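Local coordinates for protein 2-Cys peroxiredoxin (Plasmodium yoelii, PDB 2H01) that probably reduces hydrogen peroxide and organic hydroperoxides to water and alcohols as a thiol-dependent peroxidase of the peroxiredoxin family, at residues 12-17 against 78-83; 36-41 against 118-123; 58-63 against 149-154; 69-74 against 98-103; 122-127 against 135-140. One frame throughout, in Å; residues are numbered along the deposited sequence.

Contact 1. Residues 12-17 against 78-83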
# COMPACT_ATOMS: atom_id res chain seq x y z
N GLU A 12 -12.77 -1.37 -7.31
CA GLU A 12 -12.52 -1.84 -8.66
C GLU A 12 -10.99 -1.87 -8.75
O GLU A 12 -10.33 -1.11 -8.05
CB GLU A 12 -13.08 -0.87 -9.72
CG GLU A 12 -14.61 -0.80 -9.81
CD GLU A 12 -15.25 -2.15 -10.12
OE1 GLU A 12 -15.23 -3.04 -9.25
OE2 GLU A 12 -15.78 -2.32 -11.25
N ALA A 13 -10.44 -2.71 -9.61
CA ALA A 13 -9.00 -2.80 -9.70
C ALA A 13 -8.45 -3.21 -11.05
O ALA A 13 -9.13 -3.87 -11.84
CB ALA A 13 -8.48 -3.77 -8.64
N VAL A 14 -7.28 -2.68 -11.36
CA VAL A 14 -6.48 -3.15 -12.46
C VAL A 14 -5.33 -3.98 -11.97
O VAL A 14 -4.49 -3.51 -11.21
CB VAL A 14 -5.89 -2.03 -13.24
CG1 VAL A 14 -5.33 -2.54 -14.53
CG2 VAL A 14 -6.89 -0.97 -13.46
N PHE A 15 -5.29 -5.21 -12.43
CA PHE A 15 -4.22 -6.11 -12.01
C PHE A 15 -2.95 -5.97 -12.86
O PHE A 15 -2.91 -5.19 -13.81
CB PHE A 15 -4.72 -7.56 -12.06
CG PHE A 15 -5.89 -7.82 -11.16
CD1 PHE A 15 -5.79 -7.66 -9.78
CD2 PHE A 15 -7.11 -8.26 -11.69
CE1 PHE A 15 -6.87 -7.92 -8.94
CE2 PHE A 15 -8.20 -8.53 -10.85
CZ PHE A 15 -8.08 -8.36 -9.47
N GLY A 16 -1.92 -6.71 -12.50
CA GLY A 16 -0.79 -6.92 -13.38
C GLY A 16 -1.21 -7.38 -14.75
O GLY A 16 -0.86 -6.78 -15.74
N ASP A 17 -1.95 -8.47 -14.79
CA ASP A 17 -2.76 -8.84 -15.94
C ASP A 17 -3.14 -7.68 -16.87
O ASP A 17 -3.25 -7.86 -18.07
CB ASP A 17 -4.03 -9.58 -15.50
CG ASP A 17 -3.75 -10.99 -15.04
OD1 ASP A 17 -3.60 -11.88 -15.89
OD2 ASP A 17 -3.69 -11.32 -13.84
N THR A 78 -8.54 5.00 -16.02
CA THR A 78 -7.32 5.77 -16.15
C THR A 78 -6.06 5.12 -15.62
O THR A 78 -4.97 5.42 -16.09
CB THR A 78 -7.45 7.25 -15.81
OG1 THR A 78 -8.75 7.53 -15.32
CG2 THR A 78 -6.55 7.62 -14.68
N HIS A 79 -6.21 4.20 -14.67
CA HIS A 79 -5.05 3.40 -14.25
C HIS A 79 -4.57 2.59 -15.45
O HIS A 79 -3.39 2.57 -15.77
CB HIS A 79 -5.42 2.41 -13.13
CG HIS A 79 -5.59 3.02 -11.78
ND1 HIS A 79 -5.13 4.28 -11.47
CD2 HIS A 79 -6.13 2.53 -10.64
CE1 HIS A 79 -5.38 4.54 -10.20
NE2 HIS A 79 -5.98 3.49 -9.67
N LEU A 80 -5.50 1.90 -16.10
CA LEU A 80 -5.16 1.08 -17.26
C LEU A 80 -4.44 1.91 -18.32
O LEU A 80 -3.37 1.52 -18.81
CB LEU A 80 -6.43 0.47 -17.86
CG LEU A 80 -6.21 -0.36 -19.13
CD1 LEU A 80 -5.22 -1.49 -18.83
CD2 LEU A 80 -7.55 -0.92 -19.63
N ALA A 81 -5.02 3.05 -18.67
CA ALA A 81 -4.44 3.94 -19.66
C ALA A 81 -3.06 4.43 -19.22
O ALA A 81 -2.20 4.69 -20.06
CB ALA A 81 -5.37 5.14 -19.89
N TRP A 82 -2.85 4.55 -17.92
CA TRP A 82 -1.57 5.02 -17.40
C TRP A 82 -0.53 3.90 -17.47
O TRP A 82 0.66 4.17 -17.62
CB TRP A 82 -1.72 5.50 -15.96
CG TRP A 82 -0.60 6.37 -15.49
CD1 TRP A 82 0.18 7.19 -16.25
CD2 TRP A 82 -0.22 6.61 -14.13
NE1 TRP A 82 1.01 7.94 -15.45
CE2 TRP A 82 0.78 7.61 -14.14
CE3 TRP A 82 -0.65 6.09 -12.89
CZ2 TRP A 82 1.38 8.09 -12.97
CZ3 TRP A 82 -0.06 6.58 -11.73
CH2 TRP A 82 0.94 7.57 -11.78
N LYS A 83 -0.98 2.66 -17.36
CA LYS A 83 -0.08 1.52 -17.44
C LYS A 83 0.33 1.32 -18.91
O LYS A 83 1.42 0.84 -19.19
CB LYS A 83 -0.75 0.24 -16.92
CG LYS A 83 -1.00 0.23 -15.41
CD LYS A 83 -1.52 -1.12 -14.94
CE LYS A 83 -0.51 -2.23 -15.21
NZ LYS A 83 -0.91 -3.54 -14.64
O HOH W 1 -1.66 -2.85 -12.16

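Contact 2. Residues 36-41 against 118-123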
# COMPACT_ATOMS: atom_id res chain seq x y z
N LEU A 36 -0.64 -1.28 1.67
CA LEU A 36 -1.53 -0.37 0.96
C LEU A 36 -0.88 1.00 0.95
O LEU A 36 -0.51 1.51 2.01
CB LEU A 36 -2.89 -0.27 1.67
CG LEU A 36 -3.84 0.79 1.10
CD1 LEU A 36 -4.32 0.36 -0.28
CD2 LEU A 36 -5.04 1.01 2.02
N TYR A 37 -0.73 1.59 -0.24
CA TYR A 37 -0.12 2.91 -0.33
C TYR A 37 -0.97 3.86 -1.16
O TYR A 37 -1.68 3.43 -2.06
CB TYR A 37 1.31 2.82 -0.91
CG TYR A 37 1.40 2.44 -2.38
CD1 TYR A 37 1.48 1.11 -2.78
CD2 TYR A 37 1.43 3.42 -3.37
CE1 TYR A 37 1.59 0.75 -4.12
CE2 TYR A 37 1.54 3.08 -4.73
CZ TYR A 37 1.62 1.74 -5.09
OH TYR A 37 1.75 1.41 -6.42
N PHE A 38 -0.89 5.15 -0.83
CA PHE A 38 -1.67 6.16 -1.54
C PHE A 38 -0.83 7.20 -2.27
O PHE A 38 0.24 7.60 -1.82
CB PHE A 38 -2.57 6.94 -0.56
CG PHE A 38 -3.67 6.13 0.04
CD1 PHE A 38 -3.45 5.35 1.17
CD2 PHE A 38 -4.95 6.14 -0.52
CE1 PHE A 38 -4.48 4.59 1.75
CE2 PHE A 38 -5.99 5.39 0.04
CZ PHE A 38 -5.75 4.61 1.18
N TYR A 39 -1.32 7.64 -3.42
CA TYR A 39 -0.66 8.70 -4.16
C TYR A 39 -1.81 9.59 -4.66
O TYR A 39 -2.93 9.13 -4.82
CB TYR A 39 0.21 8.16 -5.30
CG TYR A 39 -0.50 7.33 -6.34
CD1 TYR A 39 -0.79 5.99 -6.11
CD2 TYR A 39 -0.88 7.90 -7.56
CE1 TYR A 39 -1.43 5.22 -7.07
CE2 TYR A 39 -1.53 7.14 -8.53
CZ TYR A 39 -1.80 5.81 -8.28
OH TYR A 39 -2.44 5.06 -9.23
N PRO A 40 -1.54 10.88 -4.88
CA PRO A 40 -2.54 11.84 -5.35
C PRO A 40 -3.27 11.49 -6.65
O PRO A 40 -4.47 11.24 -6.67
CB PRO A 40 -1.74 13.14 -5.50
CG PRO A 40 -0.62 12.99 -4.52
CD PRO A 40 -0.23 11.54 -4.69
N LEU A 41 -2.52 11.49 -7.75
CA LEU A 41 -3.11 11.26 -9.06
C LEU A 41 -2.26 10.56 -10.08
O LEU A 41 -1.04 10.47 -9.97
CB LEU A 41 -3.51 12.61 -9.66
CG LEU A 41 -4.47 13.51 -8.90
CD1 LEU A 41 -4.43 14.91 -9.50
CD2 LEU A 41 -5.87 12.92 -8.95
N SER A 118 -10.35 16.11 -2.26
CA SER A 118 -9.88 16.00 -3.63
C SER A 118 -9.04 14.76 -3.90
O SER A 118 -9.52 13.78 -4.46
CB SER A 118 -9.10 17.25 -4.03
OG SER A 118 -9.99 18.33 -4.20
N VAL A 119 -7.78 14.81 -3.49
CA VAL A 119 -6.89 13.68 -3.71
C VAL A 119 -6.32 13.12 -2.42
O VAL A 119 -6.40 13.74 -1.36
CB VAL A 119 -5.72 14.06 -4.63
CG1 VAL A 119 -6.25 14.54 -5.98
CG2 VAL A 119 -4.88 15.15 -3.97
N ALA A 120 -5.73 11.94 -2.51
CA ALA A 120 -5.15 11.30 -1.35
C ALA A 120 -3.73 11.78 -1.13
O ALA A 120 -3.01 12.08 -2.08
CB ALA A 120 -5.17 9.78 -1.52
N LEU A 121 -3.34 11.87 0.14
CA LEU A 121 -1.99 12.26 0.51
C LEU A 121 -1.15 10.99 0.43
O LEU A 121 -1.67 9.88 0.59
CB LEU A 121 -1.98 12.80 1.94
CG LEU A 121 -2.77 14.09 2.19
CD1 LEU A 121 -3.11 14.19 3.65
CD2 LEU A 121 -1.95 15.31 1.73
N ARG A 122 0.15 11.16 0.18
CA ARG A 122 1.06 10.02 0.11
C ARG A 122 1.13 9.30 1.47
O ARG A 122 1.33 9.93 2.50
CB ARG A 122 2.46 10.50 -0.29
CG ARG A 122 2.60 10.88 -1.77
CD ARG A 122 3.99 11.42 -2.05
NE ARG A 122 4.23 11.63 -3.48
CZ ARG A 122 3.67 12.59 -4.22
NH1 ARG A 122 2.82 13.45 -3.67
NH2 ARG A 122 3.94 12.68 -5.51
N ALA A 123 0.95 7.98 1.46
CA ALA A 123 0.99 7.20 2.69
C ALA A 123 1.27 5.71 2.49
O ALA A 123 0.81 5.12 1.49
CB ALA A 123 -0.32 7.38 3.45
O HOH W 2 -5.69 9.97 -4.63

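Contact 3. Residues 58-63 against 149-154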
# COMPACT_ATOMS: atom_id res chain seq x y z
N LEU A 58 9.07 -5.58 -6.18
CA LEU A 58 8.00 -6.56 -6.01
C LEU A 58 8.45 -7.90 -5.45
O LEU A 58 7.89 -8.39 -4.47
CB LEU A 58 7.26 -6.80 -7.32
CG LEU A 58 6.03 -7.70 -7.18
CD1 LEU A 58 5.02 -7.06 -6.23
CD2 LEU A 58 5.40 -7.92 -8.54
N ASP A 59 9.46 -8.51 -6.07
CA ASP A 59 9.92 -9.80 -5.58
C ASP A 59 10.25 -9.83 -4.09
O ASP A 59 9.95 -10.81 -3.42
CB ASP A 59 11.13 -10.28 -6.39
CG ASP A 59 10.75 -10.77 -7.78
OD1 ASP A 59 9.69 -11.43 -7.89
OD2 ASP A 59 11.50 -10.50 -8.74
N SER A 60 10.85 -8.76 -3.58
CA SER A 60 11.16 -8.68 -2.15
C SER A 60 9.87 -8.80 -1.33
O SER A 60 9.87 -9.40 -0.25
CB SER A 60 11.86 -7.36 -1.81
OG SER A 60 13.20 -7.35 -2.25
N PHE A 61 8.78 -8.22 -1.84
CA PHE A 61 7.49 -8.28 -1.15
C PHE A 61 6.85 -9.66 -1.24
O PHE A 61 6.32 -10.16 -0.25
CB PHE A 61 6.51 -7.23 -1.72
CG PHE A 61 6.84 -5.83 -1.31
CD1 PHE A 61 7.52 -4.98 -2.16
CD2 PHE A 61 6.55 -5.39 -0.02
CE1 PHE A 61 7.91 -3.72 -1.75
CE2 PHE A 61 6.94 -4.13 0.41
CZ PHE A 61 7.62 -3.29 -0.46
N LYS A 62 6.91 -10.28 -2.41
CA LYS A 62 6.34 -11.61 -2.56
C LYS A 62 7.06 -12.60 -1.64
O LYS A 62 6.43 -13.45 -1.02
CB LYS A 62 6.44 -12.09 -4.02
CG LYS A 62 5.48 -11.39 -4.97
CD LYS A 62 5.57 -11.94 -6.40
CE LYS A 62 4.62 -11.18 -7.33
NZ LYS A 62 4.71 -11.63 -8.74
N GLU A 63 8.38 -12.48 -1.57
CA GLU A 63 9.20 -13.37 -0.74
C GLU A 63 8.79 -13.29 0.72
O GLU A 63 8.95 -14.26 1.47
CB GLU A 63 10.69 -13.01 -0.88
CG GLU A 63 11.27 -13.31 -2.25
CD GLU A 63 12.59 -12.62 -2.52
OE1 GLU A 63 13.02 -11.78 -1.70
OE2 GLU A 63 13.19 -12.90 -3.58
N GLU A 149 13.31 0.89 4.13
CA GLU A 149 12.69 0.98 5.45
C GLU A 149 11.42 0.14 5.58
O GLU A 149 11.21 -0.51 6.60
CB GLU A 149 12.38 2.42 5.85
CG GLU A 149 13.52 3.38 5.68
CD GLU A 149 14.79 2.92 6.36
OE1 GLU A 149 15.88 3.20 5.81
OE2 GLU A 149 14.70 2.30 7.43
N ILE A 150 10.58 0.19 4.56
CA ILE A 150 9.34 -0.56 4.55
C ILE A 150 9.58 -2.06 4.71
O ILE A 150 9.01 -2.69 5.58
CB ILE A 150 8.54 -0.26 3.30
CG1 ILE A 150 7.92 1.11 3.40
CG2 ILE A 150 7.44 -1.28 3.11
CD1 ILE A 150 7.41 1.64 2.09
N LEU A 151 10.45 -2.61 3.88
CA LEU A 151 10.84 -4.02 3.93
C LEU A 151 11.46 -4.40 5.27
O LEU A 151 11.34 -5.53 5.72
CB LEU A 151 11.82 -4.32 2.80
CG LEU A 151 11.16 -4.20 1.44
CD1 LEU A 151 12.22 -4.09 0.33
CD2 LEU A 151 10.26 -5.42 1.25
N ARG A 152 12.11 -3.42 5.88
CA ARG A 152 12.76 -3.55 7.18
C ARG A 152 11.71 -3.66 8.29
O ARG A 152 11.89 -4.40 9.25
CB ARG A 152 13.62 -2.31 7.40
CG ARG A 152 14.73 -2.42 8.40
CD ARG A 152 15.88 -1.61 7.83
NE ARG A 152 16.21 -2.15 6.51
CZ ARG A 152 16.61 -1.43 5.47
NH1 ARG A 152 16.76 -0.11 5.57
NH2 ARG A 152 16.83 -2.03 4.30
N LEU A 153 10.63 -2.89 8.17
CA LEU A 153 9.55 -2.91 9.16
C LEU A 153 8.82 -4.24 9.05
O LEU A 153 8.47 -4.86 10.06
CB LEU A 153 8.57 -1.75 8.93
CG LEU A 153 9.19 -0.38 9.22
CD1 LEU A 153 8.22 0.73 8.85
CD2 LEU A 153 9.58 -0.32 10.71
N ILE A 154 8.45 -4.64 7.85
CA ILE A 154 8.07 -6.02 7.58
C ILE A 154 9.12 -7.00 8.09
O ILE A 154 8.83 -7.96 8.78
CB ILE A 154 7.84 -6.23 6.07
CG1 ILE A 154 6.95 -5.12 5.51
CG2 ILE A 154 7.23 -7.60 5.81
CD1 ILE A 154 6.92 -5.08 3.99

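Contact 4. Residues 69-74 against 98-103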
# COMPACT_ATOMS: atom_id res chain seq x y z
N LEU A 69 -0.72 -2.96 -2.88
CA LEU A 69 -1.93 -2.33 -3.39
C LEU A 69 -1.71 -0.82 -3.47
O LEU A 69 -1.50 -0.15 -2.46
CB LEU A 69 -3.14 -2.64 -2.49
CG LEU A 69 -3.57 -4.12 -2.41
CD1 LEU A 69 -4.77 -4.26 -1.49
CD2 LEU A 69 -3.92 -4.64 -3.80
N GLY A 70 -1.72 -0.29 -4.70
CA GLY A 70 -1.55 1.13 -4.92
C GLY A 70 -2.90 1.80 -5.10
O GLY A 70 -3.71 1.36 -5.90
N CYS A 71 -3.14 2.88 -4.37
CA CYS A 71 -4.43 3.54 -4.45
C CYS A 71 -4.39 5.05 -4.71
O CYS A 71 -3.61 5.78 -4.09
CB CYS A 71 -5.19 3.26 -3.16
SG CYS A 71 -6.84 3.99 -3.00
N SER A 72 -5.22 5.50 -5.65
CA SER A 72 -5.38 6.93 -5.97
C SER A 72 -6.87 7.08 -6.29
O SER A 72 -7.54 6.11 -6.63
CB SER A 72 -4.55 7.36 -7.18
OG SER A 72 -5.27 7.20 -8.39
N VAL A 73 -7.38 8.29 -6.17
CA VAL A 73 -8.79 8.51 -6.43
C VAL A 73 -9.22 8.38 -7.90
O VAL A 73 -10.40 8.52 -8.22
CB VAL A 73 -9.23 9.89 -5.88
CG1 VAL A 73 -8.88 9.98 -4.38
CG2 VAL A 73 -8.56 11.00 -6.65
N ASP A 74 -8.26 8.15 -8.79
CA ASP A 74 -8.51 7.89 -10.21
C ASP A 74 -9.36 6.64 -10.48
O ASP A 74 -9.42 5.73 -9.66
CB ASP A 74 -7.18 7.79 -10.98
CG ASP A 74 -6.39 9.09 -11.00
OD1 ASP A 74 -6.71 9.99 -11.77
OD2 ASP A 74 -5.40 9.30 -10.29
N THR A 98 -1.15 -4.89 -8.30
CA THR A 98 -2.43 -4.22 -8.51
C THR A 98 -2.61 -2.79 -8.02
O THR A 98 -2.06 -2.38 -7.01
CB THR A 98 -3.61 -5.11 -7.97
OG1 THR A 98 -4.55 -4.29 -7.26
CG2 THR A 98 -3.11 -6.22 -7.09
N LEU A 99 -3.37 -2.03 -8.80
CA LEU A 99 -3.69 -0.64 -8.47
C LEU A 99 -5.20 -0.61 -8.24
O LEU A 99 -5.97 -1.11 -9.06
CB LEU A 99 -3.31 0.29 -9.62
CG LEU A 99 -1.82 0.41 -9.99
CD1 LEU A 99 -1.66 1.36 -11.18
CD2 LEU A 99 -1.03 0.93 -8.80
N ILE A 100 -5.70 -0.02 -7.38
CA ILE A 100 -7.15 0.02 -7.16
C ILE A 100 -7.68 1.44 -7.30
O ILE A 100 -6.93 2.42 -7.15
CB ILE A 100 -7.50 -0.54 -5.77
CG1 ILE A 100 -6.81 0.28 -4.67
CG2 ILE A 100 -7.11 -2.00 -5.67
CD1 ILE A 100 -7.28 -0.05 -3.28
N SER A 101 -8.90 1.49 -7.42
CA SER A 101 -9.50 2.76 -7.77
C SER A 101 -10.46 3.24 -6.70
O SER A 101 -11.48 2.60 -6.45
CB SER A 101 -10.25 2.63 -9.10
OG SER A 101 -11.03 3.78 -9.39
N ASP A 102 -10.11 4.38 -6.11
CA ASP A 102 -10.88 5.02 -5.05
C ASP A 102 -11.77 6.16 -5.55
O ASP A 102 -11.62 7.30 -5.14
CB ASP A 102 -9.94 5.52 -3.94
CG ASP A 102 -10.69 5.95 -2.69
OD1 ASP A 102 -11.82 5.49 -2.48
OD2 ASP A 102 -10.22 6.75 -1.87
N ILE A 103 -12.71 5.83 -6.43
CA ILE A 103 -13.40 6.83 -7.22
C ILE A 103 -14.49 7.58 -6.48
O ILE A 103 -14.88 8.66 -6.88
CB ILE A 103 -13.97 6.24 -8.51
CG1 ILE A 103 -14.85 7.27 -9.21
CG2 ILE A 103 -14.79 5.02 -8.23
CD1 ILE A 103 -14.55 7.42 -10.64
O HOH W 3 -12.11 10.63 -7.51

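Contact 5. Residues 122-127 against 135-140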
# COMPACT_ATOMS: atom_id res chain seq x y z
N ARG A 122 0.15 11.16 0.18
CA ARG A 122 1.06 10.02 0.11
C ARG A 122 1.13 9.30 1.47
O ARG A 122 1.33 9.93 2.50
CB ARG A 122 2.46 10.50 -0.29
CG ARG A 122 2.60 10.88 -1.77
CD ARG A 122 3.99 11.42 -2.05
NE ARG A 122 4.23 11.63 -3.48
CZ ARG A 122 3.67 12.59 -4.22
NH1 ARG A 122 2.82 13.45 -3.67
NH2 ARG A 122 3.94 12.68 -5.51
N ALA A 123 0.95 7.98 1.46
CA ALA A 123 0.99 7.20 2.69
C ALA A 123 1.27 5.71 2.49
O ALA A 123 0.81 5.12 1.49
CB ALA A 123 -0.32 7.38 3.45
N PHE A 124 2.02 5.11 3.41
CA PHE A 124 2.30 3.67 3.35
C PHE A 124 1.63 3.06 4.57
O PHE A 124 1.90 3.46 5.70
CB PHE A 124 3.81 3.36 3.39
CG PHE A 124 4.57 3.87 2.19
CD1 PHE A 124 4.20 3.50 0.90
CD2 PHE A 124 5.65 4.73 2.35
CE1 PHE A 124 4.90 3.99 -0.23
CE2 PHE A 124 6.35 5.23 1.24
CZ PHE A 124 5.97 4.86 -0.05
N VAL A 125 0.74 2.10 4.35
CA VAL A 125 0.02 1.46 5.44
C VAL A 125 0.24 -0.05 5.41
O VAL A 125 -0.16 -0.73 4.46
CB VAL A 125 -1.48 1.75 5.33
CG1 VAL A 125 -2.21 1.23 6.58
CG2 VAL A 125 -1.70 3.25 5.17
N LEU A 126 0.88 -0.57 6.44
CA LEU A 126 1.15 -2.00 6.51
C LEU A 126 0.10 -2.68 7.39
O LEU A 126 -0.12 -2.28 8.53
CB LEU A 126 2.57 -2.24 7.06
CG LEU A 126 2.96 -3.67 7.42
CD1 LEU A 126 2.88 -4.58 6.19
CD2 LEU A 126 4.37 -3.67 8.01
N ILE A 127 -0.48 -3.64 6.92
CA ILE A 127 -1.56 -4.40 7.53
C ILE A 127 -1.19 -5.88 7.67
O ILE A 127 -0.64 -6.47 6.72
CB ILE A 127 -2.85 -4.26 6.71
CG1 ILE A 127 -3.11 -2.78 6.38
CG2 ILE A 127 -4.03 -4.86 7.45
CD1 ILE A 127 -4.18 -2.57 5.33
N HIS A 135 1.60 -0.09 10.87
CA HIS A 135 2.25 1.20 10.78
C HIS A 135 1.58 2.08 9.74
O HIS A 135 0.86 1.60 8.86
CB HIS A 135 3.75 1.09 10.48
CG HIS A 135 4.07 0.84 9.03
ND1 HIS A 135 3.65 1.67 8.01
CD2 HIS A 135 4.79 -0.15 8.44
CE1 HIS A 135 4.08 1.20 6.86
NE2 HIS A 135 4.78 0.10 7.09
N LEU A 136 1.75 3.37 9.93
CA LEU A 136 1.39 4.38 8.97
C LEU A 136 2.61 5.25 8.72
O LEU A 136 3.17 5.83 9.63
CB LEU A 136 0.23 5.20 9.51
CG LEU A 136 -0.44 6.27 8.67
CD1 LEU A 136 -1.91 6.09 8.77
CD2 LEU A 136 -0.05 7.60 9.22
N LEU A 137 3.01 5.34 7.47
CA LEU A 137 4.14 6.20 7.13
C LEU A 137 3.64 7.34 6.24
O LEU A 137 2.98 7.11 5.24
CB LEU A 137 5.21 5.38 6.40
CG LEU A 137 6.46 4.95 7.18
CD1 LEU A 137 6.11 4.37 8.52
CD2 LEU A 137 7.22 3.93 6.34
N VAL A 138 3.96 8.57 6.62
CA VAL A 138 3.53 9.74 5.87
C VAL A 138 4.61 10.78 5.65
O VAL A 138 5.74 10.64 6.13
CB VAL A 138 2.37 10.45 6.58
CG1 VAL A 138 1.07 9.68 6.37
CG2 VAL A 138 2.70 10.59 8.06
N ASN A 139 4.24 11.83 4.93
CA ASN A 139 5.13 12.94 4.63
C ASN A 139 6.53 12.55 4.17
O ASN A 139 6.67 11.77 3.22
CB ASN A 139 5.18 13.88 5.85
CG ASN A 139 3.84 14.56 6.08
OD1 ASN A 139 3.33 15.24 5.19
ND2 ASN A 139 3.27 14.36 7.27
N ASN A 140 7.56 13.05 4.83
CA ASN A 140 8.91 12.73 4.39
C ASN A 140 9.36 11.29 4.56
O ASN A 140 10.47 10.94 4.16
CB ASN A 140 9.90 13.73 5.00
CG ASN A 140 9.91 15.06 4.25
OD1 ASN A 140 10.18 16.12 4.82
ND2 ASN A 140 9.59 15.00 2.96
O HOH W 4 2.13 12.41 3.10

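Contact 1. Residues 12-17 against 78-83
Val14 and Lys83 lie alongside each other, pointing opposite ways, where helix 76-83 of the thioredoxin-like peroxiredoxin fold lies against the end of strand 10-14. Helix and strand run almost parallel here, with 8.8 Å between the axes of the short segments. Val14 spreads its two methyls along the helix. CG1 takes the position anti to the backbone N (chi1 -167°) and meets the lysine chain at CD, 4.1 Å away; CG2 reaches back to CB of His79 at 3.7 Å, the valine and histidine side chains crossing obliquely. The imidazole itself is held outside this pair, between Asp42 and the carbonyl of Ile100. Lys83 stays extended until a bend at chi3 (62°), and its ammonium group comes to the turn that follows the strand. There NZ donates to Phe15 O at 2.7 Å, standing 30° out of the carbonyl plane, and makes a weak bond to Gly16 O; Ile95 O is a further acceptor. NZ is thus held mainly by backbone carbonyls, with a weak bond to Asn18 OD1, tying the turn to the last turn of the helix. A water takes part as well: it accepts from Lys83 NZ at 2.7 Å and lies 3.1 Å from Val14 O, to which it can donate.

Contact 2. Residues 36-41 against 118-123
Phe38 and Ala123 form an antiparallel hydrogen-bonded pair, one of those joining strand 33-38 to strand 119-127 in the central sheet. Phe38 N donates to Ala123 O at 2.9 Å; the return bond, Ala123 N to Phe38 O, is weak at 3.4 Å. Phe38 O also receives a CA-H...O contact from Arg122 CA at 3.2 Å, and further along Pro40 CA makes another to Ala120 O at 3.3 Å. Ala120 CB packs obliquely against the Phe38 ring, 3.8 Å from CD2. The extended chain of Arg122 runs across Pro40, whose CD lies over one guanidinium face, toward its rim and 3.7 Å above the plane. A water accepts from Ala120 N and donates to Pro40 O at 2.7 Å, linking the chains where direct N-H...O bonds have ceased. Outward from this shell, helix 106-110 backs Phe38 through Ile107, and Glu50 forms a long, weak ion pair with Arg122 NE. Arg122 lies about 8 Å, side chain to side chain, from Cys47, the predicted peroxidatic cysteine, so its positive charge could influence the electrostatics around that cysteine.

Contact 3. Residues 58-63 against 149-154
The segments 58-63 and 149-154 are helical and nearly parallel, 6° apart, yet the axes of these short segments come no closer than 11.1 Å, so side chains alone bridge the gap. Phe61 does most of this work. With CG anti to its carbonyl carbon (chi1 -73°), it swings the ring across to the other helix, where three aliphatic residues receive it from different directions. Leu151 comes over a face: CD2 sits 3.8 Å from the ring centroid and 17° off the normal, a CH-pi contact, with the two side chains crossing at about a right angle. Ile150 approaches the edge instead, its CG2 in the ring plane and 4.0 Å from CE2. The same CE2 carbon receives Ile154 CD1 at 3.7 Å, from an oblique direction. Leu151 also uses its second methyl, setting CD1 3.9 Å from Ser60 CB, so that one leucine fork straddles two successive residues of helix 58-63. No hydrogen bond crosses between the segments, and the contact is wholly apolar. Both helices lie over the central sheet. Phe61 touches Val66 and Leu68 of strand 66-72, while Ile154 rests on Val66 as well as Leu126, and Ile150 reaches Phe124 and Leu137 in the hairpin of strands 119-127 and 133-138.

Contact 4. Residues 69-74 against 98-103
Gly70 sits between Thr98 and Ile100 in a parallel pairing of strands 66-72 and 98-101, and here the packing is close and regular. Its N-H bonds to Thr98 O at 3.1 Å, almost straight at 173°. Its carbonyl accepts from Ile100 N at 2.8 Å. Leu99 CD2 lies against the glycine backbone, 3.9 Å from Gly70 CA. On the sheet face that carries Cys71 and Ile100, Cys71 CB meets Ile100 CG1 at 3.7 Å, while SG, turned anti to the backbone N (chi1 179°), is directed at Asp102 CB. Thr98 OG1, buried beside Leu69 CD2, has no polar partner in the model.

Past Ser72 the regular pairing gives way. Asp102 N still bonds to Ser72 O, and Ser101 OG makes a hydrogen bond to Asp74 O, though the modelled length of 2.5 Å is doubtful. Ser72 OG bonds to Asp74 OD2 on its anti lone pair and also to Asp42 OD1; Asp74 OD2 accepts in addition from Asp42 N. At the outer end a water donates to Val73 O at 2.8 Å and weakly to Ile103 O. The two strands belong to one beta-alpha-beta unit whose helix 76-83 packs His79 on Leu99; in the sheet, strand 33-38 lies next to 66-72, and strand 10-14 next to 98-101.

Contact 5. Residues 122-127 against 135-140
A beta hairpin made of strands 119-127 and 133-138 brings His135 against Leu126 and pairs Phe124 with Leu137. Phe124 and Leu137 form a hydrogen-bonded pair: Phe124 N reaches Leu137 O at 2.9 Å, and Leu137 N returns to Phe124 O at 2.8 Å. Their side chains cross with Leu137 CB at the edge of the Phe124 ring. One pair along, Leu126 N bonds to His135 O at 3.3 Å. His135 has its CG between the backbone N and the carbonyl carbon (chi1 80°), which folds the imidazole back over the neighbouring strand. Leu126 CB lies over one face of that ring, 3.5 Å from its centroid, in a CH-pi contact, while Phe124 O lies at the ring edge. Helix 147-163 adds Leu157, which touches Leu126, and Leu153, which touches His135. Where the strands part, a water donates to Arg122 O at 2.7 Å and accepts from Asn139 N at 2.9 Å.

Starting at the N terminus, contact 1 closes a loop from strand 10-14 to helix 76-83. Contact 2 begins inside that loop, on strand 33-38, and ends beyond it on strand 119-127, so the two cross. Contact 3, opening at helix 58-63 and closing on helix 147-163, crosses both. Contact 4 nests within the loops of contacts 2 and 3, is crossed by contact 1, and joins the strands flanking helix 76-83. Contact 5, a short hairpin, starts where contact 2 ends and lies inside contact 3. Contacts 2 and 4 meet where Tyr37 pairs with Leu69 and Cys71; contact 1 sets a helix against the sheet, and contact 3 joins two helices that lie on it.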